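Local atomic coordinates of trafficking protein particle complex subunit 3 (Naegleria fowleri, PDB entry 6AQ3), a protein that probably works as a Bet3-like subunit of the TRAPP complex, which tethers transport vesicles at the Golgi, and carries a covalently bound palmitic acid. Residues Y61-R66 with S144-G149; E90-V95 with T115-V120; K167-P170 with Q176-I179. One frame throughout, in Å; residues are numbered along the deposited sequence.

Contact 1: residues Y61-R66 with S144-G149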
ATOM      1  N   TYR C  61      -1.666 -12.234  -6.715  1.00 53.05           N
ATOM      2  CA  TYR C  61      -1.158 -13.057  -7.799  1.00 52.70           C
ATOM      3  C   TYR C  61      -0.480 -12.201  -8.862  1.00 51.91           C
ATOM      4  O   TYR C  61       0.658 -12.477  -9.267  1.00 56.00           O
ATOM      5  CB  TYR C  61      -2.291 -13.898  -8.395  1.00 51.06           C
ATOM      6  CG  TYR C  61      -1.853 -14.693  -9.612  1.00 50.77           C
ATOM      7  CD1 TYR C  61      -1.031 -15.808  -9.476  1.00 57.46           C
ATOM      8  CD2 TYR C  61      -2.239 -14.314 -10.886  1.00 51.49           C
ATOM      9  CE1 TYR C  61      -0.612 -16.537 -10.584  1.00 58.66           C
ATOM     10  CE2 TYR C  61      -1.827 -15.035 -12.007  1.00 59.65           C
ATOM     11  CZ  TYR C  61      -1.015 -16.144 -11.845  1.00 59.67           C
ATOM     12  OH  TYR C  61      -0.604 -16.849 -12.950  1.00 63.87           O
ATOM     13  N   LYS C  62      -1.154 -11.138  -9.308  1.00 53.48           N
ATOM     14  CA  LYS C  62      -0.551 -10.267 -10.312  1.00 52.08           C
ATOM     15  C   LYS C  62       0.692  -9.572  -9.762  1.00 52.91           C
ATOM     16  O   LYS C  62       1.693  -9.427 -10.468  1.00 59.55           O
ATOM     17  CB  LYS C  62      -1.584  -9.267 -10.835  1.00 41.64           C
ATOM     18  N   MET C  63       0.668  -9.174  -8.492  1.00 55.98           N
ATOM     19  CA  MET C  63       1.836  -8.510  -7.919  1.00 54.57           C
ATOM     20  C   MET C  63       3.021  -9.457  -7.829  1.00 49.92           C
ATOM     21  O   MET C  63       4.148  -9.078  -8.153  1.00 58.08           O
ATOM     22  CB  MET C  63       1.504  -7.960  -6.531  1.00 57.28           C
ATOM     23  CG  MET C  63       0.599  -6.736  -6.539  1.00 63.43           C
ATOM     24  SD  MET C  63       0.081  -6.188  -4.886  1.00 63.14           S
ATOM     25  CE  MET C  63       1.549  -6.435  -3.936  1.00 49.78           C
ATOM     26  N   GLY C  64       2.786 -10.696  -7.406  1.00 49.75           N
ATOM     27  CA  GLY C  64       3.888 -11.621  -7.212  1.00 48.76           C
ATOM     28  C   GLY C  64       4.609 -11.977  -8.499  1.00 51.51           C
ATOM     29  O   GLY C  64       5.828 -12.165  -8.499  1.00 51.40           O
ATOM     30  N   MET C  65       3.882 -12.055  -9.613  1.00 53.81           N
ATOM     31  CA  MET C  65       4.555 -12.294 -10.889  1.00 60.51           C
ATOM     32  C   MET C  65       5.473 -11.136 -11.249  1.00 67.79           C
ATOM     33  O   MET C  65       6.535 -11.348 -11.839  1.00 75.03           O
ATOM     34  CB  MET C  65       3.529 -12.527 -12.005  1.00 52.87           C
ATOM     35  CG  MET C  65       2.786 -13.847 -11.896  1.00 71.30           C
ATOM     36  SD  MET C  65       1.798 -14.258 -13.361  1.00 85.05           S
ATOM     37  CE  MET C  65       0.727 -12.822 -13.470  1.00 79.26           C
ATOM     38  N   ARG C  66       5.103  -9.915 -10.872  1.00 71.32           N
ATOM     39  CA  ARG C  66       5.903  -8.744 -11.201  1.00 81.86           C
ATOM     40  C   ARG C  66       7.035  -8.535 -10.212  1.00 86.17           C
ATOM     41  O   ARG C  66       8.047  -7.922 -10.562  1.00 96.88           O
ATOM     42  CB  ARG C  66       5.006  -7.493 -11.218  1.00 86.09           C
ATOM     43  CG  ARG C  66       4.004  -7.449 -12.370  1.00 85.29           C
ATOM     44  CD  ARG C  66       2.990  -6.308 -12.253  1.00 84.96           C
ATOM     45  NE  ARG C  66       3.570  -4.970 -12.121  1.00 95.11           N
ATOM     46  CZ  ARG C  66       2.874  -3.883 -11.774  1.00 93.08           C
ATOM     47  NH1 ARG C  66       1.565  -3.959 -11.545  1.00 88.02           N
ATOM     48  NH2 ARG C  66       3.480  -2.710 -11.674  1.00 92.08           N
ATOM     49  N   SER C 144      -5.645 -10.485   5.081  1.00 40.06           N
ATOM     50  CA  SER C 144      -4.343 -10.424   4.420  1.00 38.06           C
ATOM     51  C   SER C 144      -4.204 -11.392   3.249  1.00 40.65           C
ATOM     52  O   SER C 144      -3.075 -11.759   2.903  1.00 41.61           O
ATOM     53  CB  SER C 144      -3.230 -10.714   5.416  1.00 37.37           C
ATOM     54  OG  SER C 144      -3.196  -9.736   6.413  1.00 49.96           O
ATOM     55  N   ASN C 145      -5.309 -11.753   2.587  1.00 35.08           N
ATOM     56  CA  ASN C 145      -5.253 -12.800   1.572  1.00 37.44           C
ATOM     57  C   ASN C 145      -4.354 -12.433   0.401  1.00 49.86           C
ATOM     58  O   ASN C 145      -3.868 -13.335  -0.302  1.00 47.34           O
ATOM     59  CB  ASN C 145      -6.649 -13.121   1.052  1.00 38.44           C
ATOM     60  CG  ASN C 145      -6.839 -14.612   0.805  1.00 43.33           C
ATOM     61  OD1 ASN C 145      -6.202 -15.432   1.464  1.00 43.42           O
ATOM     62  ND2 ASN C 145      -7.739 -14.969  -0.115  1.00 46.62           N
ATOM     63  N   ILE C 146      -4.084 -11.137   0.207  1.00 42.82           N
ATOM     64  CA  ILE C 146      -3.157 -10.706  -0.832  1.00 42.83           C
ATOM     65  C   ILE C 146      -1.816 -11.435  -0.720  1.00 47.72           C
ATOM     66  O   ILE C 146      -1.116 -11.609  -1.724  1.00 48.90           O
ATOM     67  CB  ILE C 146      -2.986  -9.179  -0.770  1.00 41.69           C
ATOM     68  CG1 ILE C 146      -2.357  -8.663  -2.058  1.00 49.76           C
ATOM     69  CG2 ILE C 146      -2.100  -8.796   0.410  1.00 38.54           C
ATOM     70  CD1 ILE C 146      -2.576  -7.180  -2.265  1.00 57.03           C
ATOM     71  N   ILE C 147      -1.430 -11.856   0.492  1.00 49.54           N
ATOM     72  CA  ILE C 147      -0.167 -12.575   0.673  1.00 47.29           C
ATOM     73  C   ILE C 147      -0.180 -13.904  -0.076  1.00 50.42           C
ATOM     74  O   ILE C 147       0.825 -14.305  -0.677  1.00 56.35           O
ATOM     75  CB  ILE C 147       0.139 -12.777   2.175  1.00 46.14           C
ATOM     76  CG1 ILE C 147       0.288 -11.421   2.884  1.00 44.75           C
ATOM     77  CG2 ILE C 147       1.440 -13.592   2.377  1.00 34.34           C
ATOM     78  CD1 ILE C 147       0.576 -11.537   4.367  1.00 40.81           C
ATOM     79  N   CYS C 148      -1.304 -14.618  -0.043  1.00 48.41           N
ATOM     80  CA  CYS C 148      -1.357 -15.905  -0.723  1.00 47.28           C
ATOM     81  C   CYS C 148      -1.144 -15.750  -2.224  1.00 56.70           C
ATOM     82  O   CYS C 148      -0.431 -16.553  -2.847  1.00 61.30           O
ATOM     83  CB  CYS C 148      -2.690 -16.592  -0.441  1.00 44.63           C
ATOM     84  SG  CYS C 148      -2.897 -17.016   1.291  1.00 51.24           S
ATOM     85  N   GLY C 149      -1.739 -14.712  -2.816  1.00 50.33           N
ATOM     86  CA  GLY C 149      -1.578 -14.492  -4.245  1.00 47.04           C
ATOM     87  C   GLY C 149      -0.153 -14.156  -4.617  1.00 49.91           C
ATOM     88  O   GLY C 149       0.361 -14.627  -5.641  1.00 56.14           O
TER
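Tyr61 and Gly149 bring two helices together backbone to backbone, their CA atoms 3.9 Å apart. The carbonyl of Gly149 receives a CA-H...O contact from Tyr61, with Tyr61 CA 3.1 Å from Gly149 O and an angle of 146° at the hydrogen. Tyr61 N also lies near this oxygen, but its angle is too poor for a hydrogen bond. Glycine suits the place because it brings no side chain into so narrow a gap.

Beyond CB, the tyrosine turns away from the other segment. With CG anti to the backbone N (chi1 175°), the ring leads off to a cation-pi contact with Arg152 and a hydrogen bond from its hydroxyl to Glu156, both on helix 146-157. The second touch is apolar: Met63 SD lies 3.9 Å from Ile146 CD1, the two chains crossing at about a right angle. The methionine thioether is flexible and its chain bends at chi3 (39°), about the CG-SD bond, while the isoleucine reaches across with the end of its longer branch.

Helix 49-75 is thereby laid against residues 146-149 of helix 146-157. Leu30 of the second subunit packs on Met63, bound palmitic acid touches Ile146 and Ile147, and Cys148 touches Cys164 and Tyr166 of strand 160-168 and Ile179 of strand 177-186.

Contact 2: residues E90-V95 with T115-V120; sequences ESIAKV and TEYSIV
Ile92 meets two side chains of the strand, Ile119 and Tyr117, and crosses each at about a right angle. Its two branches divide the work. A chi1 of -64° sets CG1 beside the backbone N and leaves the CG2 methyl anti to it, where it presses on the end of the other isoleucine, Ile92 CG2 lying 3.6 Å from Ile119 CD1. The longer branch runs on to the tyrosine, where Ile92 CD1 comes within 3.7 Å of Tyr117 OH. That hydroxyl is not left to an apolar neighbour, since it hydrogen-bonds Thr88, one turn before Ile92 on helix 85-101.

Within the strand, Ile119 CG1 sits at the edge of the Tyr117 ring, in its plane. Ile119 uses both branches too: CD1 goes to Ile92, and Ile119 CG2 reaches Ala93 CB at 4.2 Å. Alanine is fitting where helix and strand come nearest, with 6.4 Å between the CA atoms of Ala93 and Ile119.

The axes of 90-95 and 116-120 approach to 9.4 Å and run 6° from parallel, so here this stretch of helix 85-101 lies along strand 116-121. Ala93 and Tyr117 also touch Val107 of the neighbouring strand 106-108, and bound palmitic acid touches Ile92.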
ATOM      1  N   GLU C  90      11.898 -21.983   3.347  1.00 68.80           N
ATOM      2  CA  GLU C  90      12.825 -21.088   4.036  1.00 66.86           C
ATOM      3  C   GLU C  90      12.948 -19.764   3.290  1.00 66.83           C
ATOM      4  O   GLU C  90      13.003 -18.693   3.908  1.00 65.78           O
ATOM      5  CB  GLU C  90      14.196 -21.756   4.200  1.00 63.99           C
ATOM      6  N   SER C  91      12.969 -19.822   1.957  1.00 68.67           N
ATOM      7  CA  SER C  91      13.128 -18.612   1.160  1.00 69.64           C
ATOM      8  C   SER C  91      12.007 -17.616   1.432  1.00 76.15           C
ATOM      9  O   SER C  91      12.257 -16.413   1.587  1.00 78.28           O
ATOM     10  CB  SER C  91      13.149 -18.981  -0.318  1.00 68.14           C
ATOM     11  OG  SER C  91      14.209 -19.870  -0.604  1.00 75.16           O
ATOM     12  N   ILE C  92      10.765 -18.098   1.501  1.00 74.68           N
ATOM     13  CA  ILE C  92       9.633 -17.209   1.757  1.00 68.01           C
ATOM     14  C   ILE C  92       9.566 -16.823   3.227  1.00 66.27           C
ATOM     15  O   ILE C  92       9.505 -15.634   3.568  1.00 64.38           O
ATOM     16  CB  ILE C  92       8.317 -17.861   1.299  1.00 59.58           C
ATOM     17  CG1 ILE C  92       8.317 -18.066  -0.217  1.00 59.98           C
ATOM     18  CG2 ILE C  92       7.133 -17.003   1.723  1.00 51.88           C
ATOM     19  CD1 ILE C  92       7.221 -19.011  -0.686  1.00 61.92           C
ATOM     20  N   ALA C  93       9.595 -17.821   4.116  1.00 66.13           N
ATOM     21  CA  ALA C  93       9.341 -17.572   5.534  1.00 64.87           C
ATOM     22  C   ALA C  93      10.450 -16.751   6.173  1.00 71.24           C
ATOM     23  O   ALA C  93      10.180 -15.883   7.018  1.00 72.93           O
ATOM     24  CB  ALA C  93       9.156 -18.896   6.280  1.00 60.40           C
ATOM     25  N   LYS C  94      11.701 -17.017   5.805  1.00 68.24           N
ATOM     26  CA  LYS C  94      12.824 -16.405   6.499  1.00 74.44           C
ATOM     27  C   LYS C  94      13.410 -15.194   5.786  1.00 76.48           C
ATOM     28  O   LYS C  94      14.052 -14.371   6.445  1.00 80.62           O
ATOM     29  CB  LYS C  94      13.952 -17.425   6.705  1.00 74.63           C
ATOM     30  CG  LYS C  94      13.552 -18.667   7.469  1.00 74.55           C
ATOM     31  CD  LYS C  94      13.116 -18.369   8.884  1.00 72.87           C
ATOM     32  CE  LYS C  94      12.969 -19.675   9.649  1.00 74.25           C
ATOM     33  NZ  LYS C  94      12.405 -19.488  11.000  1.00 79.82           N
ATOM     34  N   VAL C  95      13.246 -15.068   4.469  1.00 71.36           N
ATOM     35  CA  VAL C  95      13.836 -13.961   3.710  1.00 68.54           C
ATOM     36  C   VAL C  95      12.766 -13.002   3.185  1.00 65.13           C
ATOM     37  O   VAL C  95      12.775 -11.817   3.514  1.00 68.81           O
ATOM     38  CB  VAL C  95      14.748 -14.482   2.575  1.00 71.48           C
ATOM     39  CG1 VAL C  95      15.403 -13.333   1.801  1.00 67.24           C
ATOM     40  CG2 VAL C  95      15.839 -15.381   3.146  1.00 54.96           C
ATOM     41  N   THR C 115       5.382 -32.056  -0.307  1.00 64.95           N
ATOM     42  CA  THR C 115       4.669 -31.210  -1.253  1.00 72.52           C
ATOM     43  C   THR C 115       3.772 -30.195  -0.557  1.00 71.18           C
ATOM     44  O   THR C 115       3.105 -29.408  -1.234  1.00 77.82           O
ATOM     45  CB  THR C 115       3.845 -32.063  -2.220  1.00 73.88           C
ATOM     46  OG1 THR C 115       2.880 -32.824  -1.482  1.00 75.35           O
ATOM     47  CG2 THR C 115       4.764 -33.016  -3.006  1.00 68.46           C
ATOM     48  N   GLU C 116       3.734 -30.199   0.776  1.00 66.18           N
ATOM     49  CA  GLU C 116       2.941 -29.242   1.536  1.00 62.33           C
ATOM     50  C   GLU C 116       3.709 -28.802   2.767  1.00 63.94           C
ATOM     51  O   GLU C 116       4.375 -29.608   3.423  1.00 71.89           O
ATOM     52  CB  GLU C 116       1.609 -29.804   2.022  1.00 65.80           C
ATOM     53  CG  GLU C 116       0.773 -30.505   1.005  1.00 78.45           C
ATOM     54  CD  GLU C 116      -0.547 -30.927   1.595  1.00 89.44           C
ATOM     55  OE1 GLU C 116      -1.392 -31.470   0.849  1.00 90.32           O
ATOM     56  OE2 GLU C 116      -0.730 -30.709   2.814  1.00 93.00           O
ATOM     57  N   TYR C 117       3.589 -27.523   3.082  1.00 62.06           N
ATOM     58  CA  TYR C 117       4.074 -26.993   4.340  1.00 59.63           C
ATOM     59  C   TYR C 117       3.191 -25.809   4.692  1.00 60.61           C
ATOM     60  O   TYR C 117       2.459 -25.286   3.849  1.00 65.94           O
ATOM     61  CB  TYR C 117       5.559 -26.597   4.253  1.00 64.37           C
ATOM     62  CG  TYR C 117       5.888 -25.524   3.222  1.00 64.30           C
ATOM     63  CD1 TYR C 117       5.713 -24.173   3.516  1.00 64.22           C
ATOM     64  CD2 TYR C 117       6.360 -25.862   1.956  1.00 54.17           C
ATOM     65  CE1 TYR C 117       6.005 -23.181   2.581  1.00 56.77           C
ATOM     66  CE2 TYR C 117       6.663 -24.874   1.017  1.00 57.02           C
ATOM     67  CZ  TYR C 117       6.480 -23.535   1.343  1.00 58.00           C
ATOM     68  OH  TYR C 117       6.775 -22.545   0.437  1.00 60.84           O
ATOM     69  N   SER C 118       3.261 -25.392   5.947  1.00 65.85           N
ATOM     70  CA  SER C 118       2.562 -24.203   6.403  1.00 62.32           C
ATOM     71  C   SER C 118       3.584 -23.167   6.828  1.00 60.71           C
ATOM     72  O   SER C 118       4.678 -23.509   7.292  1.00 54.03           O
ATOM     73  CB  SER C 118       1.618 -24.495   7.569  1.00 63.44           C
ATOM     74  OG  SER C 118       0.549 -25.329   7.164  1.00 66.00           O
ATOM     75  N   ILE C 119       3.210 -21.898   6.671  1.00 57.29           N
ATOM     76  CA  ILE C 119       4.000 -20.767   7.145  1.00 57.43           C
ATOM     77  C   ILE C 119       3.215 -20.157   8.299  1.00 54.94           C
ATOM     78  O   ILE C 119       2.104 -19.651   8.103  1.00 49.01           O
ATOM     79  CB  ILE C 119       4.248 -19.735   6.025  1.00 60.59           C
ATOM     80  CG1 ILE C 119       5.057 -20.343   4.870  1.00 67.31           C
ATOM     81  CG2 ILE C 119       4.987 -18.531   6.554  1.00 59.16           C
ATOM     82  CD1 ILE C 119       5.234 -19.408   3.664  1.00 61.03           C
ATOM     83  N   VAL C 120       3.772 -20.216   9.505  1.00 56.18           N
ATOM     84  CA  VAL C 120       3.089 -19.723  10.699  1.00 56.86           C
ATOM     85  C   VAL C 120       3.819 -18.505  11.241  1.00 57.95           C
ATOM     86  O   VAL C 120       5.053 -18.454  11.233  1.00 57.64           O
ATOM     87  CB  VAL C 120       2.971 -20.816  11.784  1.00 57.88           C
ATOM     88  CG1 VAL C 120       2.041 -21.937  11.316  1.00 54.31           C
ATOM     89  CG2 VAL C 120       4.327 -21.361  12.148  1.00 57.61           C
TER

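Contact 3: residues K167-P170 with Q176-I179; sequences KKCP and QSEI
Lys168 and Glu178 face each other as an antiparallel hydrogen-bonded pair, with their side chains on the same face of the sheet. The lysine chain can be followed outward. Lys168 CB lies 3.4 Å from Gln176 O and also rests 4.0 Å from Glu178 CB, so it touches two alternate residues of the partner segment. CG and CD then pass OE1 of the glutamate, Lys168 CD coming within 3.5 Å of Glu178 OE1. A bend at chi3 (68°) carries CE and the ammonium group onward, leaving Lys168 NZ 4.7 Å from Glu178 OE1, near but not paired. NZ makes its salt bridge with Asp175 in the hairpin turn. Glutamate reaches out by an extended chain, and its OE2 hydrogen-bonds Ser118 of the next strand.

Beneath these side chains the backbone departs from regular pairing. Lys167 and Lys168 both oppose Glu178, a classic beta bulge. Lys167 N gives Glu178 O a nearly straight bond of 2.9 Å (173°), and Lys168 N adds a weak one at 3.4 Å to the same oxygen; this sharing is what marks the bulge. In return, Glu178 N binds Lys168 O at 2.9 Å, with the CA-H of Ser177 close by. Pro170, with no N-H to donate, suits the place where strand pairing gives way to the turn; its CD packs on the Ser177 hydroxyl, while the N-H of Cys169 is taken by Asp174.

The ammonium of Lys168 is thus paired with Asp175, whereas OE2 of Glu178 is hydrogen-bonded by the neutral hydroxyl of Ser118. Lysine and glutamate would still be expected to attract one another across the pair without a direct bond, probably favouring the charged form of both.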
ATOM      1  N   LYS C 167      -5.240 -20.526   6.594  1.00 52.55           N
ATOM      2  CA  LYS C 167      -5.936 -21.470   7.450  1.00 58.64           C
ATOM      3  C   LYS C 167      -6.266 -20.908   8.824  1.00 59.05           C
ATOM      4  O   LYS C 167      -7.301 -21.268   9.389  1.00 58.94           O
ATOM      5  CB  LYS C 167      -5.105 -22.757   7.604  1.00 67.15           C
ATOM      6  CG  LYS C 167      -4.727 -23.403   6.271  1.00 64.77           C
ATOM      7  CD  LYS C 167      -5.627 -24.585   5.917  1.00 73.78           C
ATOM      8  CE  LYS C 167      -6.660 -24.223   4.847  1.00 79.78           C
ATOM      9  NZ  LYS C 167      -7.475 -25.406   4.427  1.00 85.86           N
ATOM     10  N   LYS C 168      -5.420 -20.046   9.380  1.00 62.47           N
ATOM     11  CA  LYS C 168      -5.651 -19.461  10.690  1.00 61.38           C
ATOM     12  C   LYS C 168      -5.210 -18.005  10.655  1.00 63.38           C
ATOM     13  O   LYS C 168      -4.198 -17.684  10.028  1.00 60.33           O
ATOM     14  CB  LYS C 168      -4.904 -20.246  11.779  1.00 60.65           C
ATOM     15  CG  LYS C 168      -5.517 -21.612  12.049  1.00 67.31           C
ATOM     16  CD  LYS C 168      -4.633 -22.528  12.879  1.00 78.51           C
ATOM     17  CE  LYS C 168      -4.489 -22.027  14.306  1.00 88.01           C
ATOM     18  NZ  LYS C 168      -3.848 -23.042  15.195  1.00 95.68           N
ATOM     19  N   CYS C 169      -5.984 -17.123  11.309  1.00 58.22           N
ATOM     20  CA  CYS C 169      -5.679 -15.684  11.405  1.00 59.13           C
ATOM     21  C   CYS C 169      -6.167 -15.145  12.750  1.00 57.86           C
ATOM     22  O   CYS C 169      -7.321 -15.406  13.127  1.00 53.60           O
ATOM     23  CB  CYS C 169      -6.323 -14.889  10.259  1.00 56.07           C
ATOM     24  SG  CYS C 169      -5.804 -13.125  10.094  1.00 47.44           S
ATOM     25  N   PRO C 170      -5.323 -14.434  13.499  1.00 56.03           N
ATOM     26  CA  PRO C 170      -5.770 -13.903  14.803  1.00 54.54           C
ATOM     27  C   PRO C 170      -6.948 -12.943  14.725  1.00 51.46           C
ATOM     28  O   PRO C 170      -7.710 -12.847  15.694  1.00 55.92           O
ATOM     29  CB  PRO C 170      -4.508 -13.226  15.370  1.00 47.30           C
ATOM     30  CG  PRO C 170      -3.484 -13.281  14.308  1.00 53.44           C
ATOM     31  CD  PRO C 170      -3.864 -14.377  13.351  1.00 50.68           C
ATOM     32  N   GLN C 176      -2.589 -17.802  16.038  1.00 55.92           N
ATOM     33  CA  GLN C 176      -1.524 -17.330  15.166  1.00 59.92           C
ATOM     34  C   GLN C 176      -2.034 -17.315  13.732  1.00 60.02           C
ATOM     35  O   GLN C 176      -3.117 -17.820  13.429  1.00 64.69           O
ATOM     36  CB  GLN C 176      -0.291 -18.229  15.292  1.00 62.17           C
ATOM     37  CG  GLN C 176      -0.539 -19.630  14.776  1.00 62.09           C
ATOM     38  CD  GLN C 176       0.656 -20.543  14.959  1.00 72.14           C
ATOM     39  OE1 GLN C 176       1.528 -20.277  15.781  1.00 74.05           O
ATOM     40  NE2 GLN C 176       0.684 -21.641  14.217  1.00 72.95           N
ATOM     41  N   SER C 177      -1.212 -16.767  12.841  1.00 52.51           N
ATOM     42  CA  SER C 177      -1.468 -16.855  11.411  1.00 46.18           C
ATOM     43  C   SER C 177      -0.816 -18.109  10.872  1.00 45.85           C
ATOM     44  O   SER C 177       0.291 -18.471  11.280  1.00 52.84           O
ATOM     45  CB  SER C 177      -0.940 -15.637  10.649  1.00 42.85           C
ATOM     46  OG  SER C 177      -1.674 -14.483  10.993  1.00 48.68           O
ATOM     47  N   GLU C 178      -1.517 -18.775   9.962  1.00 44.62           N
ATOM     48  CA  GLU C 178      -0.991 -19.943   9.284  1.00 44.88           C
ATOM     49  C   GLU C 178      -1.413 -19.879   7.832  1.00 47.54           C
ATOM     50  O   GLU C 178      -2.602 -19.731   7.538  1.00 45.27           O
ATOM     51  CB  GLU C 178      -1.494 -21.240   9.922  1.00 50.11           C
ATOM     52  CG  GLU C 178      -1.111 -22.493   9.095  1.00 61.35           C
ATOM     53  CD  GLU C 178      -1.541 -23.805   9.736  1.00 63.14           C
ATOM     54  OE1 GLU C 178      -2.139 -23.777  10.837  1.00 60.19           O
ATOM     55  OE2 GLU C 178      -1.281 -24.870   9.128  1.00 70.61           O
ATOM     56  N   ILE C 179      -0.441 -20.003   6.934  1.00 48.93           N
ATOM     57  CA  ILE C 179      -0.676 -20.037   5.496  1.00 48.60           C
ATOM     58  C   ILE C 179      -0.165 -21.376   4.961  1.00 50.67           C
ATOM     59  O   ILE C 179       0.968 -21.769   5.251  1.00 53.17           O
ATOM     60  CB  ILE C 179       0.023 -18.856   4.801  1.00 47.88           C
ATOM     61  CG1 ILE C 179      -0.645 -17.547   5.214  1.00 43.65           C
ATOM     62  CG2 ILE C 179      -0.030 -19.041   3.293  1.00 49.20           C
ATOM     63  CD1 ILE C 179       0.057 -16.292   4.715  1.00 46.19           C
TER

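From the N terminus, helix 49-75 supplies the first half of contact 1, which is completed only at helix 146-157 and so closes the longest loop. Contact 2 opens and closes within that loop, joining helix 85-101 to strand 116-121. Contact 3 follows in series, closing the short turn of the hairpin 160-168/177-186. None of the loops cross. The sheet connects them: Ile119 N of contact 2 makes a probable hydrogen bond to Ile179 O of contact 3, and Ile179 also packs on Ile147 of contact 1. Contacts 1 and 2 do not touch. Together the three tie helix to helix, helix to sheet, and the two strands of the hairpin to each other.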